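Local coordinates for esterase (Staphylococcus aureus subsp. aureus USA300_TCH1516, PDB 3D7R), which probably hydrolyses ester bonds as a putative esterase of the alpha/beta hydrolase fold, although its natural substrate is not established, at residues S200-A205 / F226-I231; F87-R92 / R117-I122. All blocks are in the same frame, centred on the assembly; numbering follows the deposited sequence.

Contact 1: S200-A205 / F226-I231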
loop_
_atom_site.group_PDB
_atom_site.type_symbol
_atom_site.label_atom_id
_atom_site.label_comp_id
_atom_site.label_asym_id
_atom_site.label_seq_id
_atom_site.Cartn_x
_atom_site.Cartn_y
_atom_site.Cartn_z
ATOM N N SER A 200 -6.693 1.284 2.747
ATOM C CA SER A 200 -7.317 1.839 1.543
ATOM C C SER A 200 -6.795 1.177 0.252
ATOM O O SER A 200 -6.377 1.897 -0.681
ATOM C CB SER A 200 -7.087 3.360 1.466
ATOM O OG SER A 200 -7.806 4.026 2.474
ATOM N N PRO A 201 -6.829 -0.174 0.182
ATOM C CA PRO A 201 -6.242 -0.836 -0.986
ATOM C C PRO A 201 -7.071 -0.523 -2.224
ATOM O O PRO A 201 -8.301 -0.440 -2.127
ATOM C CB PRO A 201 -6.362 -2.342 -0.652
ATOM C CG PRO A 201 -7.483 -2.453 0.334
ATOM C CD PRO A 201 -7.434 -1.140 1.132
ATOM N N ILE A 202 -6.412 -0.340 -3.361
ATOM C CA ILE A 202 -7.122 -0.188 -4.631
ATOM C C ILE A 202 -7.247 -1.601 -5.221
ATOM O O ILE A 202 -6.421 -2.035 -6.032
ATOM C CB ILE A 202 -6.383 0.801 -5.592
ATOM C CG1 ILE A 202 -6.268 2.195 -4.968
ATOM C CG2 ILE A 202 -7.109 0.899 -6.942
ATOM C CD1 ILE A 202 -5.256 3.099 -5.727
ATOM N N LEU A 203 -8.265 -2.328 -4.763
ATOM C CA LEU A 203 -8.415 -3.746 -5.076
ATOM C C LEU A 203 -8.732 -4.079 -6.535
ATOM O O LEU A 203 -8.398 -5.167 -7.019
ATOM C CB LEU A 203 -9.447 -4.374 -4.133
ATOM C CG LEU A 203 -8.973 -4.310 -2.665
ATOM C CD1 LEU A 203 -10.108 -4.550 -1.686
ATOM C CD2 LEU A 203 -7.822 -5.284 -2.411
ATOM N N ASP A 204 -9.381 -3.143 -7.229
ATOM C CA ASP A 204 -9.741 -3.320 -8.628
ATOM C C ASP A 204 -9.249 -2.066 -9.342
ATOM O O ASP A 204 -9.784 -0.985 -9.105
ATOM C CB ASP A 204 -11.270 -3.485 -8.732
ATOM C CG ASP A 204 -11.784 -3.587 -10.174
ATOM O OD1 ASP A 204 -10.996 -3.492 -11.139
ATOM O OD2 ASP A 204 -13.015 -3.746 -10.329
ATOM N N ALA A 205 -8.221 -2.203 -10.184
ATOM C CA ALA A 205 -7.606 -1.047 -10.844
ATOM C C ALA A 205 -8.495 -0.372 -11.898
ATOM O O ALA A 205 -8.200 0.741 -12.336
ATOM C CB ALA A 205 -6.264 -1.425 -11.470
ATOM N N PHE A 226 -10.058 7.978 -14.267
ATOM C CA PHE A 226 -9.142 8.308 -15.374
ATOM C C PHE A 226 -7.671 8.199 -14.975
ATOM O O PHE A 226 -6.892 7.546 -15.668
ATOM C CB PHE A 226 -9.441 9.712 -15.926
ATOM C CG PHE A 226 -8.595 10.108 -17.124
ATOM C CD1 PHE A 226 -8.618 9.353 -18.306
ATOM C CD2 PHE A 226 -7.828 11.275 -17.088
ATOM C CE1 PHE A 226 -7.864 9.746 -19.412
ATOM C CE2 PHE A 226 -7.061 11.663 -18.183
ATOM C CZ PHE A 226 -7.079 10.890 -19.348
ATOM N N GLY A 227 -7.286 8.856 -13.879
ATOM C CA GLY A 227 -5.889 8.841 -13.398
ATOM C C GLY A 227 -5.371 7.446 -13.058
ATOM O O GLY A 227 -4.285 7.055 -13.489
ATOM N N VAL A 228 -6.153 6.684 -12.298
ATOM C CA VAL A 228 -5.772 5.324 -11.912
ATOM C C VAL A 228 -5.690 4.414 -13.157
ATOM O O VAL A 228 -4.674 3.721 -13.365
ATOM C CB VAL A 228 -6.730 4.768 -10.798
ATOM C CG1 VAL A 228 -6.544 3.274 -10.548
ATOM C CG2 VAL A 228 -6.544 5.559 -9.492
ATOM N N ASN A 229 -6.727 4.450 -14.005
ATOM C CA ASN A 229 -6.702 3.684 -15.267
ATOM C C ASN A 229 -5.420 3.950 -16.069
ATOM O O ASN A 229 -4.683 3.024 -16.431
ATOM C CB ASN A 229 -7.916 4.016 -16.157
ATOM C CG ASN A 229 -9.253 3.474 -15.603
ATOM O OD1 ASN A 229 -10.320 3.802 -16.127
ATOM N ND2 ASN A 229 -9.197 2.666 -14.560
ATOM N N GLU A 230 -5.149 5.222 -16.336
ATOM C CA GLU A 230 -4.037 5.604 -17.212
ATOM C C GLU A 230 -2.688 5.232 -16.603
ATOM O O GLU A 230 -1.807 4.693 -17.277
ATOM C CB GLU A 230 -4.096 7.098 -17.538
ATOM C CG GLU A 230 -5.271 7.496 -18.441
ATOM C CD GLU A 230 -5.198 6.854 -19.825
ATOM O OE1 GLU A 230 -4.159 6.946 -20.511
ATOM O OE2 GLU A 230 -6.188 6.238 -20.226
ATOM N N ILE A 231 -2.517 5.504 -15.321
ATOM C CA ILE A 231 -1.245 5.157 -14.679
ATOM C C ILE A 231 -1.046 3.636 -14.659
ATOM O O ILE A 231 0.018 3.139 -15.019
ATOM C CB ILE A 231 -1.134 5.741 -13.271
ATOM C CG1 ILE A 231 -1.118 7.274 -13.334
ATOM C CG2 ILE A 231 0.148 5.210 -12.560
ATOM C CD1 ILE A 231 -1.171 7.915 -11.939
#
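Val228 and Ala205 carry most of this contact, Val228 through its CG1 methyl. CG1 stands anti to the backbone N (chi1 169°) and reaches from helix 225-236 to the loop, where it lies 3.5 Å from the carbonyl O of Ala205. The same methyl faces Ile202 CG2 at 4.4 Å, a loose apolar touch from the other end of the loop's curve, and Ala205 CB sits 4.8 Å from Val228 CG1, so the methyl is bordered by the loop at several points. One residue on, Asn229 brings its amide end up beside it: ND2 is 3.1 Å from Ala205 O. The methyl and the amide nitrogen thus meet the same carbonyl oxygen, where the two backbones come closest, 6.5 Å between Ala205 CA and Asn229 CA.

The second shell fixes the loop. Asn229 ND2 is hydrogen-bonded to Thr206 O, Ala205 N is held by Ser247 OG, and Ile202 has a backbone hydrogen bond with Gly172, in the glycine-rich turn between strand 166-171 and helix 173-187 where alpha/beta hydrolases have their nucleophile elbow.

The loop leaves strand 195-199 and lays Pro201 and Leu203 on Met273 of helix 270-282. Helix 225-236, part of an insertion between strands 195-199 and 259-264 that probably belongs to a cap over the sheet, has the loop on one flank and helix 46-61 on another, through Phe226 and Ile231.

Contact 2: F87-R92 / R117-I122; sequences FRFNFR and RLLDKI
Phe89 projects from strand 84-90 against helix 113-126, and the apolar part of the contact gathers round its ring. Leu119 lies over one face: its CB is 4.2 Å above the ring plane, displaced toward the rim. Of the two leucine methyls CD2 alone reaches the ring, coming to 4.1 Å from Phe89 CE2, while CD1 turns off and stays 6.2 Å from that Phe89 CE2. The two side chains cross at about a right angle. With chi1 at -56°, Phe89 CG is anti to the carbonyl carbon, which directs the ring at the helix. Farther round, Phe89 CD1 meets the helix backbone obliquely, 4.4 Å from Asp120 CA. This is also where the two main chains draw nearest, with 6.9 Å between Phe89 CA and Asp120 CA.

The polar groups are satisfied by other neighbours. Asp120 meets the ring through its CA, while its carboxylate bonds to other partners: OD1 accepts the N-H of Ala74 and OD2 that of Lys73, two bonds that hold the buried acid and tie the helix to the chain just before strand 75-81. In the main chain, Phe89 is hydrogen-bonded to Val130 of strand 129-133, and the residues on either side of it pair with Glu77 and Asn75 of strand 75-81.

Helix 113-126 joins the parallel, adjacent strands 98-102 and 129-133, and its lean on strand 84-90 is the helix-on-sheet packing of the first crossover in the alpha/beta hydrolase fold.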
loop_
_atom_site.group_PDB
_atom_site.type_symbol
_atom_site.label_atom_id
_atom_site.label_comp_id
_atom_site.label_asym_id
_atom_site.label_seq_id
_atom_site.Cartn_x
_atom_site.Cartn_y
_atom_site.Cartn_z
ATOM N N PHE A 87 14.894 1.495 3.162
ATOM C CA PHE A 87 15.003 2.140 4.475
ATOM C C PHE A 87 14.439 1.215 5.545
ATOM O O PHE A 87 13.437 0.545 5.314
ATOM C CB PHE A 87 14.239 3.470 4.471
ATOM C CG PHE A 87 14.803 4.462 3.503
ATOM C CD1 PHE A 87 15.829 5.324 3.901
ATOM C CD2 PHE A 87 14.333 4.517 2.179
ATOM C CE1 PHE A 87 16.391 6.241 2.985
ATOM C CE2 PHE A 87 14.871 5.437 1.271
ATOM C CZ PHE A 87 15.904 6.287 1.667
ATOM N N ARG A 88 15.078 1.172 6.714
ATOM C CA ARG A 88 14.504 0.448 7.842
ATOM C C ARG A 88 14.356 1.393 9.017
ATOM O O ARG A 88 15.264 2.177 9.303
ATOM C CB ARG A 88 15.387 -0.733 8.218
ATOM C CG ARG A 88 15.500 -1.777 7.098
ATOM C CD ARG A 88 15.844 -3.138 7.682
ATOM N NE ARG A 88 16.307 -4.090 6.674
ATOM C CZ ARG A 88 16.556 -5.367 6.932
ATOM N NH1 ARG A 88 16.353 -5.840 8.153
ATOM N NH2 ARG A 88 17.006 -6.167 5.967
ATOM N N PHE A 89 13.206 1.322 9.673
ATOM C CA PHE A 89 12.947 2.080 10.875
ATOM C C PHE A 89 12.863 1.087 12.024
ATOM O O PHE A 89 12.155 0.074 11.925
ATOM C CB PHE A 89 11.588 2.789 10.831
ATOM C CG PHE A 89 11.383 3.704 9.642
ATOM C CD1 PHE A 89 11.326 5.083 9.819
ATOM C CD2 PHE A 89 11.189 3.175 8.363
ATOM C CE1 PHE A 89 11.119 5.935 8.728
ATOM C CE2 PHE A 89 10.969 3.995 7.270
ATOM C CZ PHE A 89 10.932 5.394 7.453
ATOM N N ASN A 90 13.542 1.394 13.128
ATOM C CA ASN A 90 13.319 0.628 14.340
ATOM C C ASN A 90 13.409 1.524 15.568
ATOM O O ASN A 90 14.000 2.612 15.520
ATOM C CB ASN A 90 14.209 -0.635 14.423
ATOM C CG ASN A 90 15.674 -0.348 14.190
ATOM O OD1 ASN A 90 16.286 0.457 14.894
ATOM N ND2 ASN A 90 16.256 -1.030 13.213
ATOM N N PHE A 91 12.801 1.074 16.653
ATOM C CA PHE A 91 12.712 1.872 17.877
ATOM C C PHE A 91 13.110 0.989 19.068
ATOM O O PHE A 91 12.732 -0.195 19.130
ATOM C CB PHE A 91 11.289 2.408 18.030
ATOM C CG PHE A 91 11.107 3.375 19.192
ATOM C CD1 PHE A 91 11.808 4.565 19.241
ATOM C CD2 PHE A 91 10.208 3.084 20.212
ATOM C CE1 PHE A 91 11.625 5.462 20.317
ATOM C CE2 PHE A 91 10.022 3.965 21.295
ATOM C CZ PHE A 91 10.733 5.149 21.337
ATOM N N ARG A 92 13.893 1.551 19.984
ATOM C CA ARG A 92 14.353 0.822 21.173
ATOM C C ARG A 92 14.996 -0.535 20.850
ATOM O O ARG A 92 14.842 -1.500 21.611
ATOM C CB ARG A 92 13.211 0.695 22.207
ATOM C CG ARG A 92 12.917 2.036 22.886
ATOM C CD ARG A 92 11.658 2.027 23.748
ATOM N NE ARG A 92 11.431 3.364 24.305
ATOM C CZ ARG A 92 10.329 3.733 24.946
ATOM N NH1 ARG A 92 9.338 2.870 25.122
ATOM N NH2 ARG A 92 10.220 4.972 25.407
ATOM N N ARG A 117 6.237 9.906 7.907
ATOM C CA ARG A 117 5.696 10.187 9.228
ATOM C C ARG A 117 4.815 9.036 9.740
ATOM O O ARG A 117 4.916 8.647 10.906
ATOM C CB ARG A 117 4.945 11.507 9.174
ATOM C CG ARG A 117 4.417 11.965 10.480
ATOM C CD ARG A 117 4.000 13.399 10.354
ATOM N NE ARG A 117 3.434 13.799 11.615
ATOM C CZ ARG A 117 2.669 14.865 11.791
ATOM N NH1 ARG A 117 2.375 15.657 10.750
ATOM N NH2 ARG A 117 2.199 15.117 13.010
ATOM N N LEU A 118 3.976 8.481 8.864
ATOM C CA LEU A 118 3.132 7.338 9.216
ATOM C C LEU A 118 3.970 6.127 9.647
ATOM O O LEU A 118 3.669 5.480 10.638
ATOM C CB LEU A 118 2.227 6.947 8.032
ATOM C CG LEU A 118 1.389 5.655 8.153
ATOM C CD1 LEU A 118 0.455 5.676 9.399
ATOM C CD2 LEU A 118 0.571 5.378 6.869
ATOM N N LEU A 119 4.998 5.811 8.862
ATOM C CA LEU A 119 5.864 4.669 9.149
ATOM C C LEU A 119 6.612 4.824 10.478
ATOM O O LEU A 119 6.749 3.872 11.250
ATOM C CB LEU A 119 6.816 4.429 7.975
ATOM C CG LEU A 119 6.237 3.481 6.895
ATOM C CD1 LEU A 119 4.875 3.922 6.369
ATOM C CD2 LEU A 119 7.216 3.345 5.752
ATOM N N ASP A 120 7.094 6.031 10.735
ATOM C CA ASP A 120 7.697 6.348 12.023
ATOM C C ASP A 120 6.737 6.022 13.170
ATOM O O ASP A 120 7.103 5.282 14.089
ATOM C CB ASP A 120 8.125 7.818 12.060
ATOM C CG ASP A 120 9.032 8.127 13.224
ATOM O OD1 ASP A 120 9.931 7.318 13.520
ATOM O OD2 ASP A 120 8.853 9.184 13.846
ATOM N N LYS A 121 5.499 6.526 13.085
ATOM C CA LYS A 121 4.474 6.246 14.097
ATOM C C LYS A 121 4.182 4.762 14.271
ATOM O O LYS A 121 4.054 4.297 15.401
ATOM C CB LYS A 121 3.151 6.974 13.801
ATOM C CG LYS A 121 3.267 8.502 13.719
ATOM C CD LYS A 121 2.145 9.176 14.494
ATOM C CE LYS A 121 2.060 10.664 14.170
ATOM N NZ LYS A 121 3.279 11.458 14.475
ATOM N N ILE A 122 4.055 4.030 13.159
ATOM C CA ILE A 122 3.771 2.596 13.235
ATOM C C ILE A 122 4.929 1.856 13.916
ATOM O O ILE A 122 4.708 0.921 14.717
ATOM C CB ILE A 122 3.505 1.985 11.818
ATOM C CG1 ILE A 122 2.154 2.467 11.259
ATOM C CG2 ILE A 122 3.514 0.445 11.866
ATOM C CD1 ILE A 122 2.017 2.268 9.758
#

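How the contacts relate
From the N terminus, contact 2 comes first: strand 84-90 leads through strand 98-102 into helix 113-126, which returns to the strand across 24 intervening residues. The chain then builds strands 129-133, 166-171 and 195-199 before contact 1 opens, and its 20-residue excursion, including helix 214-219, is closed by helix 225-236. The two loops follow in series, neither enclosing nor crossing the other. Contacts 1 and 2 lie on opposite sides of the chain's centre; their centres are about 27 Å apart and their nearest atoms about 9 Å apart. Contact 2 ties a helix to the antiparallel side of the sheet; contact 1 joins the probable cap to the loop after strand 195-199.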